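Local coordinates for protein Moesin/ezrin/radixin homolog 2 (Drosophila melanogaster, PDB 7EDR) that probably acts, as a FERM-domain protein of the Merlin and ezrin-radixin-moesin family, in linking membrane proteins to the cortical cytoskeleton and in restraining growth, at residues 70-73 / 74-77; 176-179 / 180-184. One frame throughout, in Å; residues are numbered along the deposited sequence.

Following the chain from the N terminus, contact 1 comes first, in the loop that leads from strand 56-58 to strand 78-85 of the mixed sheet of the ubiquitin-like FERM N-terminal lobe. Its backbone bond from Asn77 to Leu72 closes a six-residue turn just before strand 78-85 begins. Contact 2 follows about a hundred residues later in the helical FERM central lobe, where residues 176-184 end helix 168-179 and turn the chain toward helix 187-198. The two are in series: contact 1 is complete before contact 2 opens, and they neither nest nor cross. Their centres lie about 46 Å apart without touching, so each shapes a turn within its own lobe.

Contact 1 of 2, residues 70-73 / 74-77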
# COMPACT_ATOMS: atom_id res chain seq x y z
N VAL C 70 41.55 1.19 -4.53
CA VAL C 70 41.44 2.61 -4.25
C VAL C 70 42.81 3.25 -4.37
O VAL C 70 43.79 2.76 -3.79
CB VAL C 70 40.83 2.85 -2.86
CG1 VAL C 70 40.82 4.34 -2.56
CG2 VAL C 70 39.43 2.27 -2.79
N GLU C 71 42.90 4.35 -5.11
CA GLU C 71 44.16 5.07 -5.23
C GLU C 71 44.51 5.78 -3.92
O GLU C 71 43.66 6.43 -3.30
CB GLU C 71 44.10 6.07 -6.40
CG GLU C 71 45.28 7.04 -6.48
CD GLU C 71 46.61 6.34 -6.73
OE1 GLU C 71 46.91 6.05 -7.91
OE2 GLU C 71 47.36 6.09 -5.76
N LEU C 72 45.77 5.67 -3.51
CA LEU C 72 46.20 6.09 -2.17
C LEU C 72 47.42 7.00 -2.12
O LEU C 72 47.65 7.62 -1.07
CB LEU C 72 46.48 4.85 -1.31
CG LEU C 72 45.23 4.13 -0.83
CD1 LEU C 72 45.58 2.78 -0.23
CD2 LEU C 72 44.50 4.99 0.19
N HIS C 73 48.22 7.11 -3.19
CA HIS C 73 49.48 7.84 -3.11
C HIS C 73 49.28 9.34 -3.22
O HIS C 73 49.91 10.12 -2.49
CB HIS C 73 50.45 7.35 -4.19
CG HIS C 73 50.92 5.95 -3.98
ND1 HIS C 73 50.89 5.34 -2.74
CD2 HIS C 73 51.42 5.04 -4.84
CE1 HIS C 73 51.37 4.11 -2.85
NE2 HIS C 73 51.70 3.90 -4.12
N ALA C 74 48.41 9.78 -4.13
CA ALA C 74 48.09 11.19 -4.30
C ALA C 74 47.19 11.73 -3.20
O ALA C 74 46.62 12.82 -3.36
CB ALA C 74 47.44 11.41 -5.67
N SER C 75 47.06 11.00 -2.08
CA SER C 75 46.12 11.40 -1.04
C SER C 75 46.67 11.24 0.38
O SER C 75 45.88 11.34 1.34
CB SER C 75 44.82 10.58 -1.17
OG SER C 75 45.07 9.19 -1.11
N ASN C 76 47.97 11.01 0.56
CA ASN C 76 48.57 10.83 1.89
C ASN C 76 47.98 9.60 2.60
O ASN C 76 47.74 9.61 3.81
CB ASN C 76 48.42 12.10 2.74
CG ASN C 76 49.29 12.08 4.00
OD1 ASN C 76 50.37 11.49 4.01
ND2 ASN C 76 48.80 12.73 5.06
N ASN C 77 47.73 8.54 1.82
CA ASN C 77 47.29 7.23 2.29
C ASN C 77 45.87 7.23 2.87
O ASN C 77 45.53 6.34 3.66
CB ASN C 77 48.26 6.64 3.31
CG ASN C 77 48.56 5.20 3.03
OD1 ASN C 77 49.04 4.87 1.94
ND2 ASN C 77 48.28 4.33 4.00
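Leu72 and Asn77 hold the two ends of this turn together: the backbone N of Asn77 donates to Leu72 O at 3.0 Å, and nearly lines up with the carbonyl bond. The leucine's CD2 rests against the backbone of Asn77, 3.8 Å from its C. The asparagine amide bends back over the turn, bringing OD1 to 4.1 Å from Leu72 CB. The left-handed backbone angles of Asn76 help bring Asn77 N round to Leu72 O, and Asn77, also left-handed, leads the chain out toward strand 78-85.

Ser75 OG, set between the backbone N and the carbonyl carbon (chi1 58°), lies 3.0 Å from Leu72 O, and its hydrogen bond is to Val78 O just beyond the turn. Glu71 folds its carboxylate back against the start of the turn, since CG is anti to the backbone N and the chain bends at chi2 (63°). One oxygen, OE2, takes two backbone donors on its anti side: His73 N at 2.9 Å in a nearly straight bond, and Leu72 N at 2.8 Å in a more bent one.

Around the turn, Glu71 is backbone-bonded to Val50 of strand 45-50, while Val70 and Leu72 pack on Tyr79 of strand 78-85, joining the loop to two strands of the sheet.

Contact 2 of 2, residues 176-179 / 180-184; sequences KTWY and MDHEP
An i to i+4 bond runs from Met180 N to Lys176 O (2.9 Å), an i to i+3 bond follows from Asp181 N to Trp178 O, and His182 N to Tyr179 O (3.3 Å) closes a type I beta turn, Tyr179 to His182. In both i to i+3 bonds the donor sits above the carbonyl plane, well off the lone pairs.

The His182 ring folds back against the helix end: with CG anti to the carbonyl carbon (chi1 -66°), one face meets Trp178 O, 3.4 Å above the imidazole plane, and Tyr179 CA, 4.1 Å from the ring centroid in a CH-pi contact. Beside it, CD1 of the Trp178 indole comes to 3.7 Å from His182 CE1, the pyrrole ring of the indole and the imidazole inclined at 42°. CD2 of His182 meets the tyrosine ring at its edge. NE2 is fixed by Ser130, while the hydroxyl of Tyr179 bonds to Gly138 O. Away from the histidine, Met180 turns back toward Lys176, its CG 3.2 Å from Lys176 O and its SD 4.3 Å from Lys176 CE; the lysine NZ pairs with Asp147.

Trp178 packs on Val126 and Leu127 of helix 122-137, and this helix end with its type I turn belongs to the all-helical, acyl-CoA-binding-protein-like lobe of FERM domains.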
# COMPACT_ATOMS: atom_id res chain seq x y z
N LYS C 176 16.24 38.55 -7.90
CA LYS C 176 15.65 39.16 -6.71
C LYS C 176 14.16 39.39 -6.88
O LYS C 176 13.38 39.21 -5.94
CB LYS C 176 16.35 40.47 -6.39
CG LYS C 176 15.64 41.26 -5.30
CD LYS C 176 16.20 42.66 -5.12
CE LYS C 176 15.43 43.41 -4.01
NZ LYS C 176 15.93 44.80 -3.77
N THR C 177 13.73 39.82 -8.08
CA THR C 177 12.32 40.13 -8.29
C THR C 177 11.47 38.87 -8.19
O THR C 177 10.36 38.90 -7.63
CB THR C 177 12.14 40.80 -9.65
OG1 THR C 177 13.01 41.93 -9.73
CG2 THR C 177 10.70 41.23 -9.84
N TRP C 178 11.97 37.75 -8.72
CA TRP C 178 11.25 36.49 -8.60
C TRP C 178 11.31 35.95 -7.17
O TRP C 178 10.30 35.49 -6.64
CB TRP C 178 11.84 35.48 -9.59
CG TRP C 178 10.83 34.55 -10.11
CD1 TRP C 178 9.71 34.10 -9.47
CD2 TRP C 178 10.81 33.96 -11.41
NE1 TRP C 178 9.00 33.25 -10.30
CE2 TRP C 178 9.66 33.15 -11.49
CE3 TRP C 178 11.66 34.04 -12.51
CZ2 TRP C 178 9.35 32.43 -12.63
CZ3 TRP C 178 11.35 33.33 -13.63
CH2 TRP C 178 10.20 32.54 -13.68
N TYR C 179 12.49 36.02 -6.54
CA TYR C 179 12.63 35.65 -5.14
C TYR C 179 11.60 36.38 -4.26
O TYR C 179 10.95 35.76 -3.42
CB TYR C 179 14.06 35.96 -4.69
CG TYR C 179 14.35 35.92 -3.21
CD1 TYR C 179 14.14 34.77 -2.47
CD2 TYR C 179 14.91 37.03 -2.56
CE1 TYR C 179 14.43 34.72 -1.11
CE2 TYR C 179 15.22 36.99 -1.21
CZ TYR C 179 14.98 35.84 -0.49
OH TYR C 179 15.26 35.78 0.85
N MET C 180 11.41 37.68 -4.48
CA MET C 180 10.43 38.44 -3.69
C MET C 180 9.03 37.86 -3.77
O MET C 180 8.21 38.11 -2.88
CB MET C 180 10.36 39.90 -4.15
CG MET C 180 11.55 40.77 -3.82
SD MET C 180 11.26 42.50 -4.28
CE MET C 180 9.67 42.41 -5.14
N ASP C 181 8.72 37.11 -4.81
CA ASP C 181 7.36 36.73 -5.13
C ASP C 181 7.01 35.32 -4.67
O ASP C 181 5.86 34.90 -4.83
CB ASP C 181 7.13 36.85 -6.63
CG ASP C 181 5.68 36.72 -7.02
OD1 ASP C 181 5.40 35.92 -7.95
OD2 ASP C 181 4.84 37.41 -6.41
N HIS C 182 7.98 34.57 -4.14
CA HIS C 182 7.70 33.21 -3.71
C HIS C 182 6.73 33.24 -2.53
O HIS C 182 6.87 34.08 -1.63
CB HIS C 182 8.99 32.50 -3.30
CG HIS C 182 9.95 32.27 -4.43
ND1 HIS C 182 9.55 32.19 -5.75
CD2 HIS C 182 11.30 32.10 -4.44
CE1 HIS C 182 10.60 31.98 -6.52
NE2 HIS C 182 11.68 31.93 -5.75
N GLU C 183 5.74 32.35 -2.56
CA GLU C 183 4.98 32.10 -1.34
C GLU C 183 5.96 31.70 -0.24
O GLU C 183 6.90 30.93 -0.50
CB GLU C 183 3.95 31.00 -1.56
CG GLU C 183 2.53 31.53 -1.64
CD GLU C 183 1.56 30.50 -2.20
OE1 GLU C 183 0.33 30.69 -2.04
OE2 GLU C 183 2.03 29.52 -2.82
N PRO C 184 5.82 32.23 0.96
CA PRO C 184 6.84 31.99 1.98
C PRO C 184 6.80 30.53 2.41
O PRO C 184 5.98 30.14 3.24
CB PRO C 184 6.46 32.95 3.11
CG PRO C 184 4.98 33.07 2.97
CD PRO C 184 4.64 32.92 1.51